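Local coordinates for protein GphF Dehydratase 1 (Archangium violaceum, PDB 6MBH) that probably dehydrates chain intermediates in the gephyronic acid polyketide synthase, deposited here as a variant inactive as an isomerase, at residues 182-187 with 239-244; 208-213 with 244-249. All coordinates share one frame; numbering follows the deposited sequence. Where two conformers were deposited one is given.

Contact 1 of 2, residues 182-187 with 239-244; sequences HVCLQG and VREVRV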
# COMPACT_ATOMS: atom_id res chain seq x y z
N HIS A 182 6.44 -7.42 -13.52
CA HIS A 182 5.11 -7.59 -14.10
C HIS A 182 4.25 -8.16 -12.98
O HIS A 182 4.64 -9.16 -12.37
CB HIS A 182 5.18 -8.58 -15.25
CG HIS A 182 3.85 -8.90 -15.86
ND1 HIS A 182 3.62 -10.02 -16.62
CD2 HIS A 182 2.68 -8.21 -15.83
CE1 HIS A 182 2.35 -10.04 -17.00
NE2 HIS A 182 1.77 -8.93 -16.57
N VAL A 183 3.21 -7.43 -12.59
CA VAL A 183 2.36 -7.77 -11.46
C VAL A 183 0.95 -7.99 -12.01
O VAL A 183 0.46 -7.18 -12.80
CB VAL A 183 2.39 -6.63 -10.43
CG1 VAL A 183 1.22 -6.78 -9.48
CG2 VAL A 183 3.76 -6.69 -9.68
N CYS A 184 0.31 -9.12 -11.66
CA CYS A 184 -1.05 -9.39 -12.14
C CYS A 184 -1.88 -9.98 -10.99
O CYS A 184 -1.44 -10.94 -10.36
CB CYS A 184 -1.00 -10.39 -13.28
SG CYS A 184 -2.56 -10.59 -14.20
N LEU A 185 -3.07 -9.42 -10.73
CA LEU A 185 -4.00 -10.07 -9.81
C LEU A 185 -4.82 -11.15 -10.49
O LEU A 185 -5.20 -11.05 -11.65
CB LEU A 185 -4.96 -9.05 -9.20
CG LEU A 185 -4.28 -7.84 -8.54
CD1 LEU A 185 -5.42 -6.89 -8.16
CD2 LEU A 185 -3.48 -8.27 -7.29
N GLN A 186 -5.19 -12.16 -9.72
CA GLN A 186 -6.17 -13.12 -10.19
C GLN A 186 -7.14 -13.36 -9.03
O GLN A 186 -7.06 -12.71 -8.00
CB GLN A 186 -5.50 -14.43 -10.68
CG GLN A 186 -4.91 -14.40 -12.14
CD GLN A 186 -4.76 -15.82 -12.70
OE1 GLN A 186 -4.75 -16.77 -11.93
NE2 GLN A 186 -4.71 -15.96 -14.02
N GLY A 187 -8.07 -14.28 -9.24
CA GLY A 187 -9.00 -14.71 -8.21
C GLY A 187 -9.87 -13.56 -7.69
O GLY A 187 -10.32 -12.67 -8.42
N VAL A 239 -7.16 -0.68 -11.48
CA VAL A 239 -6.34 -1.55 -12.33
C VAL A 239 -6.11 -2.88 -11.62
O VAL A 239 -6.22 -3.00 -10.39
CB VAL A 239 -4.98 -0.90 -12.71
CG1 VAL A 239 -5.20 0.49 -13.31
CG2 VAL A 239 -3.98 -0.88 -11.54
N ARG A 240 -5.85 -3.93 -12.42
CA ARG A 240 -5.55 -5.25 -11.88
C ARG A 240 -4.28 -5.85 -12.43
O ARG A 240 -3.90 -6.97 -12.01
CB ARG A 240 -6.71 -6.24 -12.11
CG ARG A 240 -6.96 -6.51 -13.55
CD ARG A 240 -8.12 -7.53 -13.82
NE ARG A 240 -9.43 -6.94 -13.52
CZ ARG A 240 -10.58 -7.62 -13.50
NH1 ARG A 240 -10.62 -8.94 -13.75
NH2 ARG A 240 -11.72 -6.98 -13.20
N GLU A 241 -3.57 -5.13 -13.31
CA GLU A 241 -2.36 -5.69 -13.92
C GLU A 241 -1.50 -4.50 -14.34
O GLU A 241 -2.01 -3.58 -15.00
CB GLU A 241 -2.70 -6.59 -15.14
CG GLU A 241 -1.46 -7.33 -15.71
CD GLU A 241 -1.74 -8.29 -16.87
OE1 GLU A 241 -2.88 -8.27 -17.41
OE2 GLU A 241 -0.80 -9.04 -17.26
N VAL A 242 -0.22 -4.51 -13.94
CA VAL A 242 0.70 -3.43 -14.30
C VAL A 242 2.08 -4.01 -14.62
O VAL A 242 2.46 -5.11 -14.17
CB VAL A 242 0.85 -2.36 -13.19
CG1 VAL A 242 -0.48 -1.61 -12.91
CG2 VAL A 242 1.37 -2.98 -11.83
N ARG A 243 2.90 -3.17 -15.26
CA ARG A 243 4.34 -3.35 -15.28
C ARG A 243 4.93 -2.20 -14.48
O ARG A 243 4.48 -1.07 -14.61
CB ARG A 243 4.92 -3.36 -16.71
CG ARG A 243 4.50 -4.65 -17.47
CD ARG A 243 5.28 -4.83 -18.81
NE ARG A 243 4.59 -5.78 -19.68
CZ ARG A 243 4.82 -7.10 -19.70
NH1 ARG A 243 5.74 -7.63 -18.91
NH2 ARG A 243 4.13 -7.89 -20.52
N VAL A 244 5.85 -2.52 -13.57
CA VAL A 244 6.34 -1.52 -12.62
C VAL A 244 7.84 -1.33 -12.80
O VAL A 244 8.60 -2.30 -12.90
CB VAL A 244 5.99 -1.93 -11.16
CG1 VAL A 244 6.45 -3.34 -10.84
CG2 VAL A 244 6.59 -0.94 -10.17
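His182 to Leu185 and Arg240 to Arg243 line up where strands 178-184 and 241-248 pair antiparallel, in a hot-dog sheet of the dehydratase domain. Val183 and Val242 form a hydrogen-bonded pair: Val183 N gives to Val242 O at 2.9 Å, and Val242 N returns a bond to Val183 O at 3.0 Å. The pairing goes on just past the strand ends, where Leu185 N meets Arg240 O at 2.9 Å in a nearly straight bond. Beside this backbone frame, His182 reaches diagonally to Glu241. Its ring stands with CG anti to the backbone N (chi1 176°), which sends NE2 across the neighbouring strand. His182 NE2 gives a hydrogen bond to Glu241 OE2 at 2.7 Å, somewhat bent at 151°. The oxygen takes it on its anti lone pair, and ring and carboxylate are nearly coplanar, 16° apart. Val242 O also lies at the ring edge, 3.5 Å from His182 CD2. Over one ring face comes Arg243, with NH1 3.8 Å from His182 CG. The carboxylate would favour a protonated ring, while the guanidinium would oppose it. Cys184 lies alongside Glu241 on the same side of the sheet, with SG 3.6 Å from Glu241 CD. A leucine in place of His182 would probably leave Glu241 OE2 without its N-H partner and its carboxylate freer to turn. On the other side of the sheet, Val183 CB packs 4.0 Å from Val242 CG2. Both valines touch Leu202 of helix 200-214. His182 and Cys184 lie against Arg170 of the adjoining strand 169-175, and Met269 borders His182 and Arg243.

Contact 2 of 2, residues 208-213 with 244-249; sequences QCVFAL and VHLRLH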
# COMPACT_ATOMS: atom_id res chain seq x y z
N GLN A 208 6.76 -5.50 -3.02
CA GLN A 208 7.51 -6.75 -2.91
C GLN A 208 8.60 -6.87 -3.98
O GLN A 208 9.58 -7.57 -3.78
CB GLN A 208 6.55 -7.96 -2.97
CG GLN A 208 5.74 -8.16 -1.63
CD GLN A 208 5.18 -9.57 -1.57
OE1 GLN A 208 5.92 -10.54 -1.73
NE2 GLN A 208 3.86 -9.71 -1.34
N CYS A 209 8.42 -6.22 -5.15
CA CYS A 209 9.52 -6.17 -6.12
C CYS A 209 10.75 -5.49 -5.50
O CYS A 209 11.90 -5.90 -5.73
CB CYS A 209 9.11 -5.38 -7.38
SG CYS A 209 7.90 -6.34 -8.34
N VAL A 210 10.51 -4.42 -4.72
CA VAL A 210 11.61 -3.77 -4.00
C VAL A 210 12.23 -4.74 -3.00
O VAL A 210 13.46 -4.85 -2.90
CB VAL A 210 11.15 -2.45 -3.32
CG1 VAL A 210 12.41 -1.73 -2.67
CG2 VAL A 210 10.43 -1.48 -4.37
N PHE A 211 11.37 -5.44 -2.21
CA PHE A 211 11.88 -6.43 -1.26
C PHE A 211 12.76 -7.45 -1.97
O PHE A 211 13.76 -7.91 -1.42
CB PHE A 211 10.74 -7.18 -0.54
CG PHE A 211 9.80 -6.30 0.18
CD1 PHE A 211 10.17 -5.00 0.55
CD2 PHE A 211 8.57 -6.81 0.64
CE1 PHE A 211 9.28 -4.19 1.29
CE2 PHE A 211 7.69 -6.02 1.36
CZ PHE A 211 8.04 -4.72 1.68
N ALA A 212 12.31 -7.93 -3.15
CA ALA A 212 13.08 -8.96 -3.86
C ALA A 212 14.47 -8.46 -4.22
O ALA A 212 15.43 -9.25 -4.25
CB ALA A 212 12.35 -9.43 -5.14
N LEU A 213 14.59 -7.16 -4.57
CA LEU A 213 15.95 -6.66 -4.83
C LEU A 213 16.75 -6.63 -3.53
O LEU A 213 17.95 -7.00 -3.49
CB LEU A 213 15.91 -5.27 -5.43
CG LEU A 213 15.96 -5.09 -6.95
CD1 LEU A 213 15.18 -6.11 -7.76
CD2 LEU A 213 15.54 -3.61 -7.23
N VAL A 244 5.85 -2.52 -13.57
CA VAL A 244 6.34 -1.52 -12.62
C VAL A 244 7.84 -1.33 -12.80
O VAL A 244 8.60 -2.30 -12.90
CB VAL A 244 5.99 -1.93 -11.16
CG1 VAL A 244 6.45 -3.34 -10.84
CG2 VAL A 244 6.59 -0.94 -10.17
N HIS A 245 8.26 -0.08 -12.83
CA HIS A 245 9.67 0.27 -12.89
C HIS A 245 10.05 0.75 -11.50
O HIS A 245 9.35 1.60 -10.92
CB HIS A 245 9.92 1.41 -13.90
CG HIS A 245 11.36 1.81 -13.97
ND1 HIS A 245 11.77 3.11 -14.25
CD2 HIS A 245 12.50 1.07 -13.90
CE1 HIS A 245 13.09 3.14 -14.29
NE2 HIS A 245 13.56 1.93 -14.08
N LEU A 246 11.10 0.19 -10.94
CA LEU A 246 11.44 0.59 -9.57
C LEU A 246 12.93 0.88 -9.47
O LEU A 246 13.67 0.32 -10.18
CB LEU A 246 11.05 -0.51 -8.59
CG LEU A 246 11.53 -1.90 -8.96
CD1 LEU A 246 11.97 -2.67 -7.75
CD2 LEU A 246 10.46 -2.65 -9.72
N ARG A 247 13.28 1.72 -8.50
CA ARG A 247 14.69 2.05 -8.31
C ARG A 247 14.96 2.12 -6.81
O ARG A 247 14.29 2.87 -6.08
CB ARG A 247 15.05 3.38 -8.98
CG ARG A 247 16.47 3.80 -8.75
CD ARG A 247 16.72 5.15 -9.35
NE ARG A 247 16.82 5.05 -10.82
CZ ARG A 247 15.87 5.40 -11.70
NH1 ARG A 247 14.69 5.88 -11.29
NH2 ARG A 247 16.10 5.25 -12.99
N LEU A 248 15.90 1.29 -6.36
CA LEU A 248 16.31 1.29 -4.95
C LEU A 248 17.43 2.30 -4.78
O LEU A 248 18.39 2.33 -5.57
CB LEU A 248 16.77 -0.11 -4.51
CG LEU A 248 17.24 -0.32 -3.07
CD1 LEU A 248 15.99 -0.27 -2.16
CD2 LEU A 248 17.89 -1.69 -3.03
N HIS A 249 17.28 3.20 -3.79
CA HIS A 249 18.33 4.20 -3.60
C HIS A 249 19.59 3.52 -3.07
O HIS A 249 19.50 2.49 -2.43
CB HIS A 249 17.88 5.27 -2.61
CG HIS A 249 16.81 6.18 -3.12
ND1 HIS A 249 16.54 7.40 -2.53
CD2 HIS A 249 15.93 6.03 -4.13
CE1 HIS A 249 15.53 7.97 -3.18
NE2 HIS A 249 15.15 7.16 -4.16
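Leu246 reaches from strand 241-248 into a groove formed by Cys209, Val210 and Leu213 of helix 200-214. Its CB leaves the strand toward the helix. CG sits between the backbone N and the carbonyl carbon (chi1 50°), and from there it presents both methyls to the helix. CD1 makes most of the contacts. It meets Leu213 CD2 tip to tip at 3.7 Å. It also rests against the helix backbone, 3.8 Å from Val210 N and equally close to Cys209 C. Val210 and Leu246 run past one another head to tail, with Val210 CG2 3.9 Å from Leu246 CD1. The second methyl, CD2, rests 3.8 Å from Cys209 CB. Chi2 of Leu246, at 142°, lies off the staggered values. This is the hot-dog packing itself: a long helix lying across the concave side of a curved antiparallel sheet. The axes of the two segments come within 9.1 Å and cross at 45°. Alternate strand residues, Val244, Leu246 and Leu248, turn inward, and no hydrogen bond crosses the contact. Val210 is forked between two of them. While CG2 faces Leu246, its CG1 lies 3.9 Å from Leu248 CD1. At the other end, Cys209 SG lies 4.2 Å from Val244 CG1. Val210 also touches Ala262 and Leu264 of strand 259-267, and Cys209 touches Leu172 of strand 169-175. On the outer side of strand 241-248, Arg247 forms a salt bridge with Glu178.

Contacts 1 and 2 follow one another along strand 241-248 and share Val244; their centres are about 15 Å apart. Contact 1 joins the strand to its neighbour 178-184 within the sheet. Contact 2 packs the next part of the strand on helix 200-214. That helix also receives Val183 and Val242 from contact 1, through Leu202, so both contacts feed one apolar layer. Asp204 and Gln208 on the helix are hydrogen-bonded to each other, and their spacing fits the DxxxQ motif of polyketide synthase dehydratases. In this family the motif's aspartate, here probably Asp204, works in the active site with a histidine of the other hot-dog half. Contact 2 thus lies on the probable active-site helix.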